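Local coordinates for SusD-like carbohydrate binding protein BF1063 (Bacteroides fragilis NCTC 9343, PDB 3I4G) that probably binds carbohydrate at the outer membrane of the cell, as SusD-like proteins do, at residues A[125-128]-A[129-133]; A[134-137]-A[138-142]. All blocks are in the same frame, centred on the assembly; numbering follows the deposited sequence.

Interaction 1: residues A[125-128]-A[129-133]; sequences ARFL and RATQY
The methyl CG2 of T131 lies over one face of the F127 ring, offset toward its rim. It forms a CH-pi contact, with CG2 3.9 Å from the centroid of the F127 ring. This is an i to i+4 pair within helix 116-139 of the SusD-like fold. F127 also meets F253 edge-to-face. The guanidinium of R129 takes water 1 at its edge, in plane: R129 NE donates to the water oxygen over 2.8 Å. The same water donates to R126 O at 2.7 Å. R129 NH2, like NH2 of R126, forms a salt bridge to E173 of helix 163-180, and R129 NH1 bonds to N103 of helix 86-109. The shared carboxylate probably offsets the like charges of the two arginines. Three i to i+4 backbone bonds join the segments: R129 N to A125 O at 2.9 Å, A130 N to R126 O and T131 N to F127 O. The next, Q132 N to L128 O, is weak. T131 OG1 sits between its own backbone N and carbonyl carbon (chi1 64°). From there OG1 donates to L128 O at 2.8 Å. The same OG1 accepts a bond from Q132 NE2 at 3.0 Å, in the plane of the Q132 amide.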
loop_
_atom_site.group_PDB
_atom_site.type_symbol
_atom_site.label_atom_id
_atom_site.label_comp_id
_atom_site.label_asym_id
_atom_site.label_seq_id
_atom_site.Cartn_x
_atom_site.Cartn_y
_atom_site.Cartn_z
ATOM N N ALA A 125 14.643 -14.185 8.244
ATOM C CA ALA A 125 15.624 -13.152 7.930
ATOM C C ALA A 125 15.809 -12.994 6.433
ATOM O O ALA A 125 15.936 -11.863 5.929
ATOM C CB ALA A 125 16.972 -13.457 8.607
ATOM N N ARG A 126 15.813 -14.102 5.699
ATOM C CA ARG A 126 15.935 -14.010 4.240
ATOM C C ARG A 126 14.707 -13.354 3.608
ATOM O O ARG A 126 14.828 -12.567 2.682
ATOM C CB ARG A 126 16.207 -15.383 3.614
ATOM C CG ARG A 126 17.584 -15.943 3.997
ATOM C CD ARG A 126 17.753 -17.343 3.471
ATOM N NE ARG A 126 18.031 -17.352 2.053
ATOM C CZ ARG A 126 18.262 -18.463 1.357
ATOM N NH1 ARG A 126 18.152 -19.651 1.931
ATOM N NH2 ARG A 126 18.579 -18.388 0.079
ATOM N N PHE A 127 13.530 -13.696 4.106
ATOM C CA PHE A 127 12.309 -13.059 3.619
ATOM C C PHE A 127 12.372 -11.569 3.831
ATOM O O PHE A 127 12.143 -10.792 2.918
ATOM C CB PHE A 127 11.089 -13.631 4.339
ATOM C CG PHE A 127 9.832 -12.813 4.136
ATOM C CD1 PHE A 127 9.115 -12.906 2.954
ATOM C CD2 PHE A 127 9.381 -11.956 5.125
ATOM C CE1 PHE A 127 7.963 -12.152 2.764
ATOM C CE2 PHE A 127 8.219 -11.210 4.921
ATOM C CZ PHE A 127 7.522 -11.314 3.730
ATOM N N LEU A 128 12.689 -11.157 5.049
ATOM C CA LEU A 128 12.746 -9.738 5.383
ATOM C C LEU A 128 13.794 -9.006 4.547
ATOM O O LEU A 128 13.507 -7.931 4.013
ATOM C CB LEU A 128 12.995 -9.542 6.878
ATOM C CG LEU A 128 11.836 -9.950 7.771
ATOM C CD1 LEU A 128 12.274 -9.984 9.230
ATOM C CD2 LEU A 128 10.587 -9.012 7.595
ATOM N N ARG A 129 14.983 -9.581 4.385
ATOM C CA ARG A 129 16.005 -8.949 3.571
ATOM C C ARG A 129 15.542 -8.823 2.126
ATOM O O ARG A 129 15.718 -7.774 1.474
ATOM C CB ARG A 129 17.304 -9.766 3.655
ATOM C CG ARG A 129 18.406 -9.213 2.762
ATOM C CD ARG A 129 19.716 -9.997 2.897
ATOM N NE ARG A 129 19.601 -11.367 2.430
ATOM C CZ ARG A 129 20.625 -12.216 2.366
ATOM N NH1 ARG A 129 21.834 -11.842 2.735
ATOM N NH2 ARG A 129 20.438 -13.432 1.909
ATOM N N ALA A 130 14.955 -9.880 1.598
ATOM C CA ALA A 130 14.505 -9.848 0.220
ATOM C C ALA A 130 13.387 -8.839 -0.038
ATOM O O ALA A 130 13.367 -8.229 -1.116
ATOM C CB ALA A 130 14.076 -11.224 -0.246
ATOM N N THR A 131 12.507 -8.631 0.934
ATOM C CA THR A 131 11.492 -7.613 0.747
ATOM C C THR A 131 12.133 -6.246 0.561
ATOM O O THR A 131 11.642 -5.450 -0.216
ATOM C CB THR A 131 10.437 -7.506 1.863
ATOM O OG1 THR A 131 11.035 -7.108 3.103
ATOM C CG2 THR A 131 9.615 -8.776 2.015
ATOM N N GLN A 132 13.238 -5.960 1.227
ATOM C CA GLN A 132 13.862 -4.647 1.064
ATOM C C GLN A 132 14.393 -4.478 -0.337
ATOM O O GLN A 132 14.213 -3.420 -0.928
ATOM C CB GLN A 132 14.981 -4.457 2.099
ATOM C CG GLN A 132 14.536 -4.675 3.539
ATOM C CD GLN A 132 13.360 -3.814 3.930
ATOM O OE1 GLN A 132 13.524 -2.639 4.248
ATOM N NE2 GLN A 132 12.155 -4.404 3.934
ATOM N N TYR A 133 15.057 -5.502 -0.879
ATOM C CA TYR A 133 15.543 -5.436 -2.246
ATOM C C TYR A 133 14.370 -5.365 -3.244
ATOM O O TYR A 133 14.493 -4.729 -4.264
ATOM C CB TYR A 133 16.500 -6.601 -2.547
ATOM C CG TYR A 133 17.840 -6.363 -1.925
ATOM C CD1 TYR A 133 18.649 -5.352 -2.396
ATOM C CD2 TYR A 133 18.283 -7.112 -0.836
ATOM C CE1 TYR A 133 19.867 -5.094 -1.818
ATOM C CE2 TYR A 133 19.530 -6.883 -0.274
ATOM C CZ TYR A 133 20.300 -5.864 -0.766
ATOM O OH TYR A 133 21.576 -5.555 -0.214
HETATM O O HOH W 1 17.226 -12.515 1.364
#

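Interaction 2: residues A[134-137]-A[138-142]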
loop_
_atom_site.group_PDB
_atom_site.type_symbol
_atom_site.label_atom_id
_atom_site.label_comp_id
_atom_site.label_asym_id
_atom_site.label_seq_id
_atom_site.Cartn_x
_atom_site.Cartn_y
_atom_site.Cartn_z
ATOM N N PHE A 134 13.243 -6.012 -2.944
ATOM C CA PHE A 134 12.065 -5.949 -3.785
ATOM C C PHE A 134 11.586 -4.511 -3.933
ATOM O O PHE A 134 11.334 -4.055 -5.055
ATOM C CB PHE A 134 10.953 -6.858 -3.195
ATOM C CG PHE A 134 9.594 -6.586 -3.769
ATOM C CD1 PHE A 134 9.187 -7.156 -4.951
ATOM C CD2 PHE A 134 8.734 -5.712 -3.133
ATOM C CE1 PHE A 134 7.980 -6.863 -5.492
ATOM C CE2 PHE A 134 7.501 -5.417 -3.666
ATOM C CZ PHE A 134 7.138 -5.995 -4.856
ATOM N N TYR A 135 11.466 -3.805 -2.838
ATOM C CA TYR A 135 11.050 -2.413 -2.914
ATOM C C TYR A 135 12.145 -1.493 -3.508
ATOM O O TYR A 135 11.851 -0.646 -4.337
ATOM C CB TYR A 135 10.585 -1.910 -1.549
ATOM C CG TYR A 135 9.325 -2.536 -1.036
ATOM C CD1 TYR A 135 8.104 -2.218 -1.608
ATOM C CD2 TYR A 135 9.326 -3.399 0.038
ATOM C CE1 TYR A 135 6.941 -2.806 -1.145
ATOM C CE2 TYR A 135 8.181 -3.989 0.497
ATOM C CZ TYR A 135 6.990 -3.687 -0.116
ATOM O OH TYR A 135 5.829 -4.254 0.357
ATOM N N LEU A 136 13.405 -1.682 -3.127
ATOM C CA LEU A 136 14.471 -0.915 -3.778
ATOM C C LEU A 136 14.461 -1.095 -5.284
ATOM O O LEU A 136 14.599 -0.139 -6.054
ATOM C CB LEU A 136 15.818 -1.295 -3.202
ATOM C CG LEU A 136 16.113 -0.890 -1.762
ATOM C CD1 LEU A 136 17.342 -1.625 -1.294
ATOM C CD2 LEU A 136 16.284 0.610 -1.656
ATOM N N ALA A 137 14.357 -2.338 -5.723
ATOM C CA ALA A 137 14.318 -2.684 -7.147
ATOM C C ALA A 137 13.073 -2.143 -7.853
ATOM O O ALA A 137 13.128 -1.894 -9.045
ATOM C CB ALA A 137 14.370 -4.231 -7.344
ATOM N N SER A 138 11.970 -1.970 -7.123
ATOM C CA SER A 138 10.783 -1.406 -7.723
ATOM C C SER A 138 10.950 0.064 -8.095
ATOM O O SER A 138 10.391 0.521 -9.104
ATOM C CB SER A 138 9.599 -1.538 -6.762
ATOM O OG SER A 138 9.227 -2.897 -6.541
ATOM N N TYR A 139 11.717 0.812 -7.306
ATOM C CA TYR A 139 11.732 2.262 -7.433
ATOM C C TYR A 139 13.085 2.846 -7.820
ATOM O O TYR A 139 13.155 3.653 -8.755
ATOM C CB TYR A 139 11.206 2.873 -6.121
ATOM C CG TYR A 139 9.785 2.413 -5.776
ATOM C CD1 TYR A 139 8.744 2.645 -6.657
ATOM C CD2 TYR A 139 9.506 1.760 -4.605
ATOM C CE1 TYR A 139 7.470 2.231 -6.361
ATOM C CE2 TYR A 139 8.225 1.348 -4.284
ATOM C CZ TYR A 139 7.217 1.607 -5.172
ATOM O OH TYR A 139 5.898 1.244 -4.894
ATOM N N PHE A 140 14.156 2.485 -7.103
ATOM C CA PHE A 140 15.497 2.910 -7.498
ATOM C C PHE A 140 16.065 2.035 -8.633
ATOM O O PHE A 140 16.911 2.475 -9.405
ATOM C CB PHE A 140 16.446 2.844 -6.307
ATOM C CG PHE A 140 16.097 3.746 -5.158
ATOM C CD1 PHE A 140 16.430 5.093 -5.170
ATOM C CD2 PHE A 140 15.475 3.243 -4.031
ATOM C CE1 PHE A 140 16.171 5.904 -4.097
ATOM C CE2 PHE A 140 15.194 4.080 -2.956
ATOM C CZ PHE A 140 15.598 5.399 -2.991
ATOM N N LYS A 141 15.637 0.775 -8.689
ATOM C CA LYS A 141 15.927 -0.184 -9.762
ATOM C C LYS A 141 17.325 -0.769 -9.752
ATOM O O LYS A 141 17.449 -1.973 -9.559
ATOM C CB LYS A 141 15.564 0.384 -11.147
ATOM C CG LYS A 141 14.070 0.753 -11.185
ATOM C CD LYS A 141 13.526 0.904 -12.530
ATOM C CE LYS A 141 12.032 1.166 -12.423
ATOM N NZ LYS A 141 11.438 1.339 -13.760
ATOM N N ASN A 142 18.353 0.046 -9.963
ATOM C CA ASN A 142 19.733 -0.436 -10.071
ATOM C C ASN A 142 20.442 0.061 -8.830
ATOM O O ASN A 142 20.708 1.239 -8.701
ATOM C CB ASN A 142 20.349 0.095 -11.358
ATOM C CG ASN A 142 19.455 -0.137 -12.549
ATOM O OD1 ASN A 142 19.038 -1.257 -12.826
ATOM N ND2 ASN A 142 19.139 0.952 -13.276
#
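S138 OG donates to F134 O at 2.8 Å, one helical turn back, near the C-terminal end of helix 116-139 in the SusD-like fold. The hydroxyl stands beside its own backbone N and anti to the carbonyl carbon (chi1 -66°), which turns it back along the helix. S138 N also reaches F134 O, but that bond is weak. W456 NE1 is a further hydrogen-bond partner of S138 OG.

The backbone bonds change spacing here. L136 O accepts from Y139 N at 3.3 Å, with the donor well above the carbonyl plane. It also accepts from K141 N at 3.0 Å, an i to i+5 bond, and only weakly from F140 N. K141 has positive phi (76°) and is the first residue to leave the helical conformation.

Ring and apolar contacts come next. The S138 hydroxyl oxygen OG lies over the centre of the F134 ring, 4.1 Å from F134 CZ. The edge of the Y135 ring faces Y139 CE2 in a loose contact. Y135 stacks on W47 and Y139 on W513. L136 lies against F140 obliquely, and its CD2 comes 3.6 Å from F140 CD2. F140 also meets W92 and W513 edge-to-face.

One CH...O contact crosses the turn: K141 CA lies 3.4 Å from A137 O.

Interactions 1 and 2 follow each other along helix 116-139, with centres about 13 Å apart. Both are buried, and neither has a fully exposed residue among those that touch. Interaction 1 lies within the helix, where most backbone bonds run from i+4 to i. Its arginines reach outward to E173 on helix 163-180 and N103 on helix 86-109, while a water ties two residues of the helix itself. Interaction 2 covers the last turn and the exit from the helix. Several of its backbone bonds are weak, and others are respaced to i+3 and i+5. Its surroundings are rich in tryptophan rings. Each segment pair has a hydroxyl that donates to a backbone carbonyl, three residues back at T131 but four at S138.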